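Local structure of RNA-dependent RNA polymerase (Toscana virus, 6QW0) at residues A[31-36]-A[189-194]; A[78-83]-A[87-92]; A[131-136]-A[195-200]; A[166-171]-A[175-180]. The protein carries at the N-terminus of the viral L protein a manganese-binding, cap-snatching endonuclease domain, which probably cleaves capped host RNAs to provide primers for viral transcription. All coordinates share one frame; numbering follows the deposited sequence.

Contact 1: A[31-36]-A[189-194]. With SO4 (sulfate ion), chain E.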
loop_
_atom_site.group_PDB
_atom_site.type_symbol
_atom_site.label_atom_id
_atom_site.label_comp_id
_atom_site.label_asym_id
_atom_site.label_seq_id
_atom_site.Cartn_x
_atom_site.Cartn_y
_atom_site.Cartn_z
ATOM N N THR A 31 4.236 23.447 -1.275
ATOM C CA THR A 31 4.346 22.919 0.083
ATOM C C THR A 31 5.805 22.661 0.441
ATOM O O THR A 31 6.555 22.127 -0.385
ATOM C CB THR A 31 3.556 21.613 0.224
ATOM O OG1 THR A 31 2.186 21.835 -0.139
ATOM C CG2 THR A 31 3.599 21.085 1.652
ATOM N N PRO A 32 6.243 23.026 1.650
ATOM C CA PRO A 32 7.630 22.742 2.041
ATOM C C PRO A 32 7.899 21.247 2.055
ATOM O O PRO A 32 7.051 20.442 2.441
ATOM C CB PRO A 32 7.742 23.341 3.447
ATOM C CG PRO A 32 6.653 24.363 3.515
ATOM C CD PRO A 32 5.537 23.815 2.673
ATOM N N ILE A 33 9.103 20.889 1.613
ATOM C CA ILE A 33 9.571 19.514 1.559
ATOM C C ILE A 33 10.748 19.409 2.527
ATOM O O ILE A 33 11.662 20.235 2.457
ATOM C CB ILE A 33 10.006 19.105 0.141
ATOM C CG1 ILE A 33 8.858 19.330 -0.852
ATOM C CG2 ILE A 33 10.526 17.671 0.101
ATOM C CD1 ILE A 33 9.281 19.169 -2.309
ATOM N N PRO A 34 10.762 18.460 3.453
ATOM C CA PRO A 34 11.825 18.465 4.467
ATOM C C PRO A 34 13.180 18.099 3.892
ATOM O O PRO A 34 13.304 17.244 3.012
ATOM C CB PRO A 34 11.359 17.418 5.486
ATOM C CG PRO A 34 10.559 16.451 4.652
ATOM C CD PRO A 34 9.846 17.314 3.614
ATOM N N ALA A 35 14.209 18.770 4.412
ATOM C CA ALA A 35 15.585 18.397 4.131
ATOM C C ALA A 35 15.885 17.006 4.684
ATOM O O ALA A 35 15.211 16.516 5.587
ATOM C CB ALA A 35 16.552 19.400 4.761
ATOM N N TYR A 36 16.916 16.379 4.128
ATOM C CA TYR A 36 17.379 15.078 4.591
ATOM C C TYR A 36 18.899 15.042 4.525
ATOM O O TYR A 36 19.515 15.660 3.653
ATOM C CB TYR A 36 16.780 13.903 3.758
ATOM C CG TYR A 36 16.855 14.111 2.255
ATOM C CD1 TYR A 36 15.841 14.782 1.578
ATOM C CD2 TYR A 36 17.955 13.673 1.516
ATOM C CE1 TYR A 36 15.911 15.006 0.208
ATOM C CE2 TYR A 36 18.029 13.892 0.141
ATOM C CZ TYR A 36 17.006 14.562 -0.503
ATOM O OH TYR A 36 17.076 14.795 -1.865
ATOM N N ILE A 189 0.230 10.319 0.293
ATOM C CA ILE A 189 0.885 9.283 -0.495
ATOM C C ILE A 189 1.817 9.901 -1.535
ATOM O O ILE A 189 2.985 9.513 -1.657
ATOM C CB ILE A 189 -0.172 8.369 -1.143
ATOM C CG1 ILE A 189 -0.890 7.560 -0.047
ATOM C CG2 ILE A 189 0.464 7.449 -2.178
ATOM C CD1 ILE A 189 -2.312 7.134 -0.429
ATOM N N VAL A 190 1.309 10.863 -2.309
ATOM C CA VAL A 190 2.126 11.484 -3.350
ATOM C C VAL A 190 3.304 12.240 -2.739
ATOM O O VAL A 190 4.438 12.127 -3.215
ATOM C CB VAL A 190 1.260 12.399 -4.235
ATOM C CG1 VAL A 190 2.135 13.138 -5.256
ATOM C CG2 VAL A 190 0.188 11.593 -4.959
ATOM N N PHE A 191 3.063 12.993 -1.669
ATOM C CA PHE A 191 4.151 13.726 -1.015
ATOM C C PHE A 191 5.269 12.785 -0.561
ATOM O O PHE A 191 6.458 13.060 -0.766
ATOM C CB PHE A 191 3.588 14.518 0.163
ATOM C CG PHE A 191 4.569 15.474 0.784
ATOM C CD1 PHE A 191 5.413 15.052 1.802
ATOM C CD2 PHE A 191 4.641 16.792 0.361
ATOM C CE1 PHE A 191 6.314 15.921 2.391
ATOM C CE2 PHE A 191 5.546 17.672 0.948
ATOM C CZ PHE A 191 6.377 17.241 1.960
ATOM N N ARG A 192 4.908 11.669 0.079
ATOM C CA ARG A 192 5.915 10.712 0.528
ATOM C C ARG A 192 6.632 10.056 -0.649
ATOM O O ARG A 192 7.836 9.774 -0.563
ATOM C CB ARG A 192 5.259 9.643 1.420
ATOM C CG ARG A 192 4.737 10.187 2.754
ATOM C CD ARG A 192 4.129 9.057 3.641
ATOM N NE ARG A 192 5.116 8.039 3.992
ATOM C CZ ARG A 192 5.644 7.876 5.203
ATOM N NH1 ARG A 192 5.275 8.660 6.213
ATOM N NH2 ARG A 192 6.552 6.934 5.403
ATOM N N PHE A 193 5.905 9.785 -1.746
ATOM C CA PHE A 193 6.521 9.193 -2.933
ATOM C C PHE A 193 7.550 10.141 -3.534
ATOM O O PHE A 193 8.658 9.720 -3.885
ATOM C CB PHE A 193 5.443 8.831 -3.969
ATOM C CG PHE A 193 5.970 8.192 -5.229
ATOM C CD1 PHE A 193 6.773 7.058 -5.181
ATOM C CD2 PHE A 193 5.616 8.702 -6.476
ATOM C CE1 PHE A 193 7.235 6.459 -6.344
ATOM C CE2 PHE A 193 6.071 8.099 -7.647
ATOM C CZ PHE A 193 6.875 6.984 -7.584
ATOM N N ARG A 194 7.204 11.424 -3.637
ATOM C CA ARG A 194 8.132 12.391 -4.217
ATOM C C ARG A 194 9.404 12.483 -3.388
ATOM O O ARG A 194 10.515 12.523 -3.936
ATOM C CB ARG A 194 7.464 13.756 -4.322
ATOM C CG ARG A 194 6.325 13.803 -5.333
ATOM C CD ARG A 194 5.690 15.172 -5.330
ATOM N NE ARG A 194 4.703 15.323 -6.390
ATOM C CZ ARG A 194 4.080 16.465 -6.662
ATOM N NH1 ARG A 194 4.346 17.558 -5.948
ATOM N NH2 ARG A 194 3.192 16.515 -7.643
HETATM S S SO4 E . 0.461 19.142 -7.443
HETATM O O1 SO4 E . 0.123 20.402 -6.800
HETATM O O2 SO4 E . 1.875 19.131 -7.808
HETATM O O3 SO4 E . -0.364 18.975 -8.640
HETATM O O4 SO4 E . 0.192 18.065 -6.501
#

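Contact 2: A[78-83]-A[87-92]. With MN3 (manganese (III) ion), chain C.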
loop_
_atom_site.group_PDB
_atom_site.type_symbol
_atom_site.label_atom_id
_atom_site.label_comp_id
_atom_site.label_asym_id
_atom_site.label_seq_id
_atom_site.Cartn_x
_atom_site.Cartn_y
_atom_site.Cartn_z
ATOM N N LYS A 78 11.710 2.956 -2.160
ATOM C CA LYS A 78 10.682 3.886 -2.622
ATOM C C LYS A 78 9.293 3.374 -2.268
ATOM O O LYS A 78 8.452 4.127 -1.772
ATOM C CB LYS A 78 10.799 4.112 -4.133
ATOM C CG LYS A 78 11.873 5.116 -4.531
ATOM C CD LYS A 78 11.885 5.380 -6.033
ATOM C CE LYS A 78 12.252 4.128 -6.816
ATOM N NZ LYS A 78 12.256 4.385 -8.286
ATOM N N HIS A 79 9.052 2.084 -2.491
ATOM C CA HIS A 79 7.743 1.499 -2.208
ATOM C C HIS A 79 7.443 1.532 -0.713
ATOM O O HIS A 79 6.377 2.003 -0.286
ATOM C CB HIS A 79 7.724 0.071 -2.765
ATOM C CG HIS A 79 6.537 -0.758 -2.372
ATOM N ND1 HIS A 79 6.414 -1.353 -1.134
ATOM C CD2 HIS A 79 5.458 -1.152 -3.090
ATOM C CE1 HIS A 79 5.292 -2.053 -1.093
ATOM N NE2 HIS A 79 4.699 -1.953 -2.269
ATOM N N ASP A 80 8.391 1.063 0.099
ATOM C CA ASP A 80 8.143 0.928 1.528
ATOM C C ASP A 80 8.011 2.285 2.204
ATOM O O ASP A 80 7.152 2.464 3.070
ATOM C CB ASP A 80 9.256 0.097 2.165
ATOM C CG ASP A 80 9.155 -1.369 1.796
ATOM O OD1 ASP A 80 8.152 -1.753 1.151
ATOM O OD2 ASP A 80 10.072 -2.138 2.147
ATOM N N PHE A 81 8.828 3.263 1.808
ATOM C CA PHE A 81 8.707 4.591 2.410
ATOM C C PHE A 81 7.399 5.262 2.015
ATOM O O PHE A 81 6.733 5.877 2.858
ATOM C CB PHE A 81 9.902 5.468 2.024
ATOM C CG PHE A 81 9.917 6.819 2.703
ATOM C CD1 PHE A 81 9.299 7.913 2.118
ATOM C CD2 PHE A 81 10.561 6.997 3.920
ATOM C CE1 PHE A 81 9.304 9.157 2.732
ATOM C CE2 PHE A 81 10.569 8.244 4.542
ATOM C CZ PHE A 81 9.937 9.321 3.944
ATOM N N THR A 82 7.015 5.163 0.741
ATOM C CA THR A 82 5.808 5.844 0.284
ATOM C C THR A 82 4.599 5.462 1.126
ATOM O O THR A 82 3.814 6.324 1.530
ATOM C CB THR A 82 5.546 5.509 -1.185
ATOM O OG1 THR A 82 6.595 6.061 -1.989
ATOM C CG2 THR A 82 4.201 6.060 -1.630
ATOM N N PHE A 83 4.449 4.170 1.413
ATOM C CA PHE A 83 3.239 3.662 2.042
ATOM C C PHE A 83 3.437 3.364 3.521
ATOM O O PHE A 83 2.550 2.773 4.151
ATOM C CB PHE A 83 2.754 2.424 1.278
ATOM C CG PHE A 83 2.395 2.721 -0.155
ATOM C CD1 PHE A 83 1.175 3.294 -0.463
ATOM C CD2 PHE A 83 3.284 2.449 -1.184
ATOM C CE1 PHE A 83 0.833 3.598 -1.784
ATOM C CE2 PHE A 83 2.947 2.746 -2.514
ATOM C CZ PHE A 83 1.720 3.310 -2.805
ATOM N N ALA A 87 1.109 0.999 6.272
ATOM C CA ALA A 87 1.463 -0.355 6.662
ATOM C C ALA A 87 2.973 -0.463 6.728
ATOM O O ALA A 87 3.680 0.072 5.871
ATOM C CB ALA A 87 0.911 -1.391 5.681
ATOM N N ASP A 88 3.458 -1.154 7.749
ATOM C CA ASP A 88 4.847 -1.560 7.738
ATOM C C ASP A 88 5.036 -2.691 6.731
ATOM O O ASP A 88 4.079 -3.351 6.309
ATOM C CB ASP A 88 5.285 -1.995 9.137
ATOM C CG ASP A 88 5.231 -0.858 10.142
ATOM O OD1 ASP A 88 5.316 0.314 9.717
ATOM O OD2 ASP A 88 5.096 -1.136 11.354
ATOM N N THR A 89 6.286 -2.893 6.325
ATOM C CA THR A 89 6.614 -3.997 5.435
ATOM C C THR A 89 6.194 -5.321 6.066
ATOM O O THR A 89 6.280 -5.508 7.283
ATOM C CB THR A 89 8.113 -3.999 5.133
ATOM O OG1 THR A 89 8.528 -2.669 4.795
ATOM C CG2 THR A 89 8.427 -4.932 3.971
ATOM N N THR A 90 5.724 -6.247 5.230
ATOM C CA THR A 90 5.189 -7.501 5.737
ATOM C C THR A 90 5.640 -8.668 4.874
ATOM O O THR A 90 5.977 -8.513 3.697
ATOM C CB THR A 90 3.659 -7.489 5.795
ATOM O OG1 THR A 90 3.213 -8.617 6.559
ATOM C CG2 THR A 90 3.065 -7.574 4.382
ATOM N N ASP A 91 5.638 -9.850 5.494
ATOM C CA ASP A 91 5.805 -11.124 4.808
ATOM C C ASP A 91 4.642 -12.060 5.118
ATOM O O ASP A 91 4.794 -13.285 5.088
ATOM N N LYS A 92 3.476 -11.500 5.429
ATOM C CA LYS A 92 2.309 -12.306 5.771
ATOM C C LYS A 92 1.716 -12.941 4.510
ATOM O O LYS A 92 1.336 -12.241 3.566
ATOM C CB LYS A 92 1.271 -11.457 6.500
ATOM C CG LYS A 92 0.213 -12.275 7.219
ATOM C CD LYS A 92 -1.121 -11.561 7.280
ATOM C CE LYS A 92 -1.305 -10.893 8.626
ATOM N NZ LYS A 92 -2.216 -9.717 8.538
HETATM MN MN MN3 C . 3.393 -3.653 -3.133
HETATM O O HOH W 1 5.368 0.401 3.612
HETATM O O HOH W 2 5.091 -5.250 -2.728
HETATM O O HOH W 3 4.718 -3.975 -5.059
#

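Contact 3: A[131-136]-A[195-200]. With SO4 (sulfate ion), chain G; SO4 (sulfate ion), chain F.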
loop_
_atom_site.group_PDB
_atom_site.type_symbol
_atom_site.label_atom_id
_atom_site.label_comp_id
_atom_site.label_asym_id
_atom_site.label_seq_id
_atom_site.Cartn_x
_atom_site.Cartn_y
_atom_site.Cartn_z
ATOM N N THR A 131 4.023 1.489 -7.197
ATOM C CA THR A 131 4.504 2.796 -7.637
ATOM C C THR A 131 4.776 2.748 -9.134
ATOM O O THR A 131 4.864 1.676 -9.735
ATOM C CB THR A 131 5.796 3.209 -6.916
ATOM O OG1 THR A 131 6.863 2.353 -7.348
ATOM C CG2 THR A 131 5.652 3.087 -5.403
ATOM N N THR A 132 4.936 3.929 -9.727
ATOM C CA THR A 132 5.404 4.024 -11.101
ATOM C C THR A 132 6.195 5.313 -11.250
ATOM O O THR A 132 5.871 6.320 -10.619
ATOM C CB THR A 132 4.257 4.002 -12.122
ATOM O OG1 THR A 132 4.809 4.090 -13.442
ATOM C CG2 THR A 132 3.298 5.165 -11.910
HETATM N N MSE A 133 7.231 5.269 -12.080
HETATM C CA MSE A 133 7.983 6.474 -12.413
HETATM C C MSE A 133 7.381 7.188 -13.629
HETATM O O MSE A 133 7.899 8.214 -14.072
HETATM C CB MSE A 133 9.449 6.119 -12.677
HETATM C CG MSE A 133 10.161 5.500 -11.489
HETATM SE SE MSE A 133 10.360 6.771 -10.031
HETATM C CE MSE A 133 11.547 8.050 -10.923
ATOM N N GLY A 134 6.287 6.653 -14.153
ATOM C CA GLY A 134 5.610 7.198 -15.319
ATOM C C GLY A 134 4.449 8.104 -14.965
ATOM O O GLY A 134 4.411 8.720 -13.895
ATOM N N ASP A 135 3.486 8.204 -15.886
ATOM C CA ASP A 135 2.376 9.127 -15.723
ATOM C C ASP A 135 1.133 8.385 -15.226
ATOM O O ASP A 135 1.197 7.226 -14.812
ATOM C CB ASP A 135 2.118 9.884 -17.032
ATOM C CG ASP A 135 1.749 8.967 -18.194
ATOM O OD1 ASP A 135 1.500 7.757 -17.987
ATOM O OD2 ASP A 135 1.709 9.474 -19.338
ATOM N N ALA A 136 -0.012 9.068 -15.250
ATOM C CA ALA A 136 -1.228 8.487 -14.685
ATOM C C ALA A 136 -1.650 7.235 -15.442
ATOM O O ALA A 136 -2.129 6.269 -14.837
ATOM C CB ALA A 136 -2.352 9.523 -14.672
ATOM N N LEU A 195 9.261 12.499 -2.066
ATOM C CA LEU A 195 10.431 12.560 -1.201
ATOM C C LEU A 195 11.248 11.281 -1.305
ATOM O O LEU A 195 12.486 11.319 -1.313
ATOM C CB LEU A 195 9.994 12.817 0.240
ATOM C CG LEU A 195 11.140 12.865 1.246
ATOM C CD1 LEU A 195 12.107 14.003 0.887
ATOM C CD2 LEU A 195 10.592 13.039 2.651
ATOM N N ALA A 196 10.567 10.133 -1.397
ATOM C CA ALA A 196 11.266 8.862 -1.539
ATOM C C ALA A 196 12.079 8.817 -2.822
ATOM O O ALA A 196 13.196 8.285 -2.834
ATOM C CB ALA A 196 10.269 7.707 -1.486
ATOM N N ARG A 197 11.541 9.380 -3.911
ATOM C CA ARG A 197 12.293 9.442 -5.162
ATOM C C ARG A 197 13.535 10.311 -5.015
ATOM O O ARG A 197 14.601 9.968 -5.539
ATOM C CB ARG A 197 11.412 9.979 -6.285
ATOM C CG ARG A 197 10.373 8.985 -6.779
ATOM C CD ARG A 197 9.330 9.657 -7.642
ATOM N NE ARG A 197 9.903 10.334 -8.805
ATOM C CZ ARG A 197 9.306 10.406 -9.993
ATOM N NH1 ARG A 197 8.126 9.829 -10.183
ATOM N NH2 ARG A 197 9.887 11.053 -10.995
ATOM N N ASP A 198 13.411 11.448 -4.323
ATOM C CA ASP A 198 14.572 12.315 -4.107
ATOM C C ASP A 198 15.647 11.584 -3.315
ATOM O O ASP A 198 16.834 11.626 -3.664
ATOM C CB ASP A 198 14.160 13.592 -3.374
ATOM C CG ASP A 198 13.432 14.590 -4.264
ATOM O OD1 ASP A 198 13.545 14.508 -5.506
ATOM O OD2 ASP A 198 12.741 15.473 -3.707
ATOM N N ILE A 199 15.244 10.907 -2.237
ATOM C CA ILE A 199 16.205 10.200 -1.395
ATOM C C ILE A 199 16.822 9.042 -2.160
ATOM O O ILE A 199 18.036 8.818 -2.105
ATOM C CB ILE A 199 15.523 9.724 -0.098
ATOM C CG1 ILE A 199 15.137 10.923 0.768
ATOM C CG2 ILE A 199 16.427 8.761 0.675
ATOM C CD1 ILE A 199 14.214 10.564 1.923
ATOM N N PHE A 200 15.997 8.296 -2.898
ATOM C CA PHE A 200 16.486 7.128 -3.619
ATOM C C PHE A 200 17.546 7.500 -4.649
ATOM O O PHE A 200 18.515 6.758 -4.847
ATOM C CB PHE A 200 15.318 6.415 -4.296
ATOM C CG PHE A 200 15.719 5.172 -5.024
ATOM C CD1 PHE A 200 16.038 4.021 -4.325
ATOM C CD2 PHE A 200 15.804 5.161 -6.407
ATOM C CE1 PHE A 200 16.419 2.870 -4.992
ATOM C CE2 PHE A 200 16.186 4.014 -7.080
ATOM C CZ PHE A 200 16.491 2.869 -6.372
HETATM S S SO4 G . 6.591 -1.407 -6.949
HETATM O O1 SO4 G . 6.659 -0.170 -6.182
HETATM O O2 SO4 G . 7.608 -2.321 -6.443
HETATM O O3 SO4 G . 5.270 -2.034 -6.835
HETATM O O4 SO4 G . 6.862 -1.102 -8.349
HETATM S S SO4 F . -0.079 13.080 -15.795
HETATM O O1 SO4 F . 1.041 12.912 -14.872
HETATM O O2 SO4 F . -1.148 13.819 -15.128
HETATM O O3 SO4 F . -0.574 11.773 -16.206
HETATM O O4 SO4 F . 0.380 13.818 -16.971
HETATM O O HOH W 4 5.622 8.962 -11.448
HETATM O O HOH W 5 7.877 10.773 -13.076
#

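Contact 4: A[166-171]-A[175-180]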
loop_
_atom_site.group_PDB
_atom_site.type_symbol
_atom_site.label_atom_id
_atom_site.label_comp_id
_atom_site.label_asym_id
_atom_site.label_seq_id
_atom_site.Cartn_x
_atom_site.Cartn_y
_atom_site.Cartn_z
ATOM N N TYR A 166 -8.194 -4.351 -2.834
ATOM C CA TYR A 166 -7.947 -2.921 -3.000
ATOM C C TYR A 166 -6.517 -2.689 -3.467
ATOM O O TYR A 166 -5.591 -3.384 -3.033
ATOM C CB TYR A 166 -8.183 -2.150 -1.693
ATOM C CG TYR A 166 -9.636 -1.979 -1.319
ATOM C CD1 TYR A 166 -10.469 -1.123 -2.050
ATOM C CD2 TYR A 166 -10.183 -2.691 -0.244
ATOM C CE1 TYR A 166 -11.799 -0.952 -1.706
ATOM C CE2 TYR A 166 -11.515 -2.538 0.105
ATOM C CZ TYR A 166 -12.321 -1.684 -0.638
ATOM O OH TYR A 166 -13.643 -1.515 -0.294
ATOM N N ILE A 167 -6.342 -1.679 -4.321
ATOM C CA ILE A 167 -5.045 -1.326 -4.901
ATOM C C ILE A 167 -4.811 0.157 -4.687
ATOM O O ILE A 167 -5.747 0.948 -4.817
ATOM C CB ILE A 167 -4.988 -1.615 -6.416
ATOM C CG1 ILE A 167 -5.484 -3.032 -6.733
ATOM C CG2 ILE A 167 -3.587 -1.374 -6.955
ATOM C CD1 ILE A 167 -4.581 -4.153 -6.251
ATOM N N ILE A 168 -3.570 0.534 -4.374
ATOM C CA ILE A 168 -3.133 1.931 -4.451
ATOM C C ILE A 168 -1.894 1.988 -5.340
ATOM O O ILE A 168 -0.858 1.408 -4.991
ATOM C CB ILE A 168 -2.810 2.537 -3.071
ATOM C CG1 ILE A 168 -3.937 2.270 -2.070
ATOM C CG2 ILE A 168 -2.575 4.033 -3.205
ATOM C CD1 ILE A 168 -3.611 2.749 -0.652
ATOM N N ALA A 169 -1.991 2.705 -6.467
ATOM C CA ALA A 169 -0.863 2.920 -7.377
ATOM C C ALA A 169 -0.515 4.406 -7.408
ATOM O O ALA A 169 -1.350 5.225 -7.802
ATOM C CB ALA A 169 -1.198 2.437 -8.792
ATOM N N VAL A 170 0.717 4.764 -6.994
ATOM C CA VAL A 170 1.113 6.170 -6.914
ATOM C C VAL A 170 1.965 6.539 -8.122
ATOM O O VAL A 170 2.760 5.729 -8.613
ATOM C CB VAL A 170 1.862 6.469 -5.596
ATOM C CG1 VAL A 170 3.165 5.699 -5.535
ATOM C CG2 VAL A 170 2.102 7.974 -5.441
ATOM N N HIS A 171 1.773 7.760 -8.620
ATOM C CA HIS A 171 2.673 8.388 -9.578
ATOM C C HIS A 171 2.984 9.800 -9.084
ATOM O O HIS A 171 2.461 10.257 -8.065
ATOM C CB HIS A 171 2.081 8.372 -10.997
ATOM C CG HIS A 171 0.777 9.094 -11.127
ATOM N ND1 HIS A 171 0.683 10.382 -11.614
ATOM C CD2 HIS A 171 -0.493 8.703 -10.851
ATOM C CE1 HIS A 171 -0.583 10.759 -11.617
ATOM N NE2 HIS A 171 -1.317 9.756 -11.162
ATOM N N VAL A 175 -2.734 9.406 -7.721
ATOM C CA VAL A 175 -2.938 8.039 -7.266
ATOM C C VAL A 175 -4.053 7.428 -8.092
ATOM O O VAL A 175 -5.046 8.098 -8.382
ATOM C CB VAL A 175 -3.305 8.021 -5.764
ATOM C CG1 VAL A 175 -3.886 6.693 -5.352
ATOM C CG2 VAL A 175 -2.093 8.376 -4.904
ATOM N N VAL A 176 -3.889 6.164 -8.480
ATOM C CA VAL A 176 -4.987 5.353 -8.998
ATOM C C VAL A 176 -5.326 4.331 -7.925
ATOM O O VAL A 176 -4.462 3.550 -7.513
ATOM C CB VAL A 176 -4.623 4.672 -10.321
ATOM C CG1 VAL A 176 -5.784 3.804 -10.797
ATOM C CG2 VAL A 176 -4.289 5.736 -11.367
ATOM N N SER A 177 -6.577 4.345 -7.463
ATOM C CA SER A 177 -6.961 3.469 -6.356
ATOM C C SER A 177 -8.457 3.215 -6.418
ATOM O O SER A 177 -9.222 4.064 -6.877
ATOM C CB SER A 177 -6.607 4.095 -4.996
ATOM O OG SER A 177 -6.914 3.199 -3.927
ATOM N N ASN A 178 -8.880 2.055 -5.911
ATOM C CA ASN A 178 -10.307 1.825 -5.723
ATOM C C ASN A 178 -10.743 2.040 -4.274
ATOM O O ASN A 178 -11.913 1.812 -3.947
ATOM C CB ASN A 178 -10.728 0.431 -6.249
ATOM C CG ASN A 178 -9.923 -0.719 -5.675
ATOM O OD1 ASN A 178 -8.913 -0.532 -5.005
ATOM N ND2 ASN A 178 -10.374 -1.938 -5.965
ATOM N N LEU A 179 -9.851 2.526 -3.415
ATOM C CA LEU A 179 -10.310 3.107 -2.164
ATOM C C LEU A 179 -10.942 4.471 -2.439
ATOM O O LEU A 179 -10.725 5.085 -3.489
ATOM C CB LEU A 179 -9.152 3.247 -1.169
ATOM C CG LEU A 179 -8.561 1.941 -0.636
ATOM C CD1 LEU A 179 -7.182 2.210 -0.011
ATOM C CD2 LEU A 179 -9.503 1.302 0.380
ATOM N N ASP A 180 -11.730 4.949 -1.477
ATOM C CA ASP A 180 -12.368 6.267 -1.541
ATOM C C ASP A 180 -11.528 7.232 -0.703
ATOM O O ASP A 180 -11.710 7.349 0.505
ATOM C CB ASP A 180 -13.804 6.172 -1.039
ATOM C CG ASP A 180 -14.539 7.498 -1.087
ATOM O OD1 ASP A 180 -14.124 8.408 -1.839
ATOM O OD2 ASP A 180 -15.539 7.628 -0.354
HETATM O O HOH W 6 -4.106 9.774 -11.228
#

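Contact 1: A[31-36]-A[189-194]
Phe191 meets the loop 31-36 with the outer end of its ring. Pro32 O lies in the ring plane at the edge, 3.3 Å from Phe191 CZ, and Pro34 CD comes to the same edge, 3.8 Å from CZ. Thr31 CG2 (4.0 Å from CE2) and Ile33 CA come obliquely, and Ile33 CG1 touches CE2. With CG anti to the backbone N (chi1 -171°), the ring is pointed toward the loop. Pro32 O, beside the ring, is hydrogen-bonded by Gln58 NE2, and the bond of Thr31 OG1 to Ile28 O helps to hold the loop. One turn on, the extended Arg194 gives a nearly straight NH2 bond of 2.9 Å to O2 of a sulfate, which Ser26, Ile28 and Tyr29 also bind. The contact thus lays the connection between strands 22-25 and 36-39 against helix 183-203, where Pro34 and Tyr36 also pack on Leu195.

Contact 2: A[78-83]-A[87-92]
Ala87 N gives Phe83 O a hydrogen bond of 3.1 Å at the C-terminal end of helix 77-82, and a water donates to both Asp80 O and Ala87 O, bridging the helix and the returning chain. Asp80 OD1 accepts a hydrogen bond from His79 ND1 (2.9 Å). It lies close to the imidazole plane but is met on its anti side, 24° out of the carboxylate plane. This bond limits rotation of the ring and leaves NE2 to bind a manganese ion at 2.3 Å. His79 CG is anti to the backbone N (chi1 171°), which carries the ring toward the metal. Asp114, Glu128 and the carbonyl of Phe129 complete the site with two waters; a histidine joining acidic ligands in a PDDEXK-type fold is consistent with the active site of a His-containing cap-snatching endonuclease. Asp80 acts as a second-shell residue that probably makes the imidazole a stronger ligand. Its OD2 takes a weak hydrogen bond from Thr89 OG1 at 3.1 Å, the side chains crossing at about a right angle. Within the helix, Lys78 O is gripped from opposite faces of its plane by Thr82 N and Thr82 OG1. Thr82 CG2 sits over the centre of the Phe83 ring. That ring stacks with Phe129 of strand 124-131 and touches Ile168 and Val170 of strand 163-171, while Phe81 and Thr82 face helix 183-203.

Contact 3: A[131-136]-A[195-200]
The backbones stay well apart, Met133 and Arg197 making the nearest approach at 8.9 Å between CA atoms, and long side chains close the distance. Met133, present as selenomethionine, sets its methyl CE over the centre of one face of the Arg197 guanidinium, 3.4 Å from CZ. Bends at chi2 and chi3 (-67° and -65°) curl the chain so that SE also runs beside the arginine, 3.8 Å from CZ. The N-H groups point outward in the plane to two waters. One accepts from Arg197 NH2 at 2.9 Å and donates to Met133 O; the other donates to Thr132 O and Gly134 O and takes a weak bond from NH1. The loop is braced by an ST turn, Gly134 N to Thr132 OG1 at 3.0 Å, and that oxygen is also bonded to Ser138. Asp135 caps Ser138 N at the start of helix 136-157. The guanidinium face, which has no N-H pointing out of it, takes CE by van der Waals contact, and its charge is probably eased by the water-linked carbonyls of residues 132-134. Loop and helix are thus held through water and this one contact, without a direct hydrogen bond between the segments.

Contact 4: A[166-171]-A[175-180]
Ala169 and Val176 form the antiparallel hydrogen-bonded pair of this hairpin: Ala169 N to Val176 O and Val176 N to Ala169 O, both 2.8 Å. The non-hydrogen-bonded pairs Ile168-Ser177 and Val170-Val175 flank it. Beyond Ser177 the regular pairing ends and side chains take over. Ile167 N gives a hydrogen bond of 2.9 Å to Asn178 OD1, while Ile167 O receives Ser177 OG at 2.7 Å and a weak bond from Asn178 N. Ser177 OG in turn accepts from Leu179 N at 3.1 Å, an ST turn that bends the chain out of the strand. Asn178 holds CG between its backbone N and carbonyl carbon (chi1 54°), which brings OD1 to the neighbouring strand; its ND2 is satisfied by the carbonyls of His19 and Leu165. A water lies 2.8 Å from His171 NE2, in the ring plane. Beyond the turn, Leu179 CD2 lies over one face of the Tyr166 ring in a CH-pi contact, 3.7 Å from the centroid, while its CD1 packs on Ile168 CD1 at 3.7 Å. On the other edge of strand 163-171, backbone groups of Tyr166, Ile168 and Val170 are satisfied by Val126, Glu128 and Thr130 of the parallel strand 124-131. Val170 and Val175 face helix 183-203 on one side, and Ile167 packs against helix 136-157 on the other.

How the contacts relate
Contact 4 is the buried one, with hydrogen bonds between strands and aliphatic packing; contact 3 is a surface contact bridged by water, and contacts 1 and 2 are partly buried. Contacts 1 and 3 use consecutive segments of helix 183-203, the first through an aromatic ring, the second through a guanidinium. The same helix packs by Ile189 and Phe193 on Val170 of contact 4, and its Arg192 bonds to Phe81 O of contact 2. Thr132 N of contact 3 probably bonds to Val170 O, extending the sheet toward the loop. Contact 2 alone holds a manganese ligand, and there polar bonds, with Asp80 as second shell to His79, take the place of aliphatic packing.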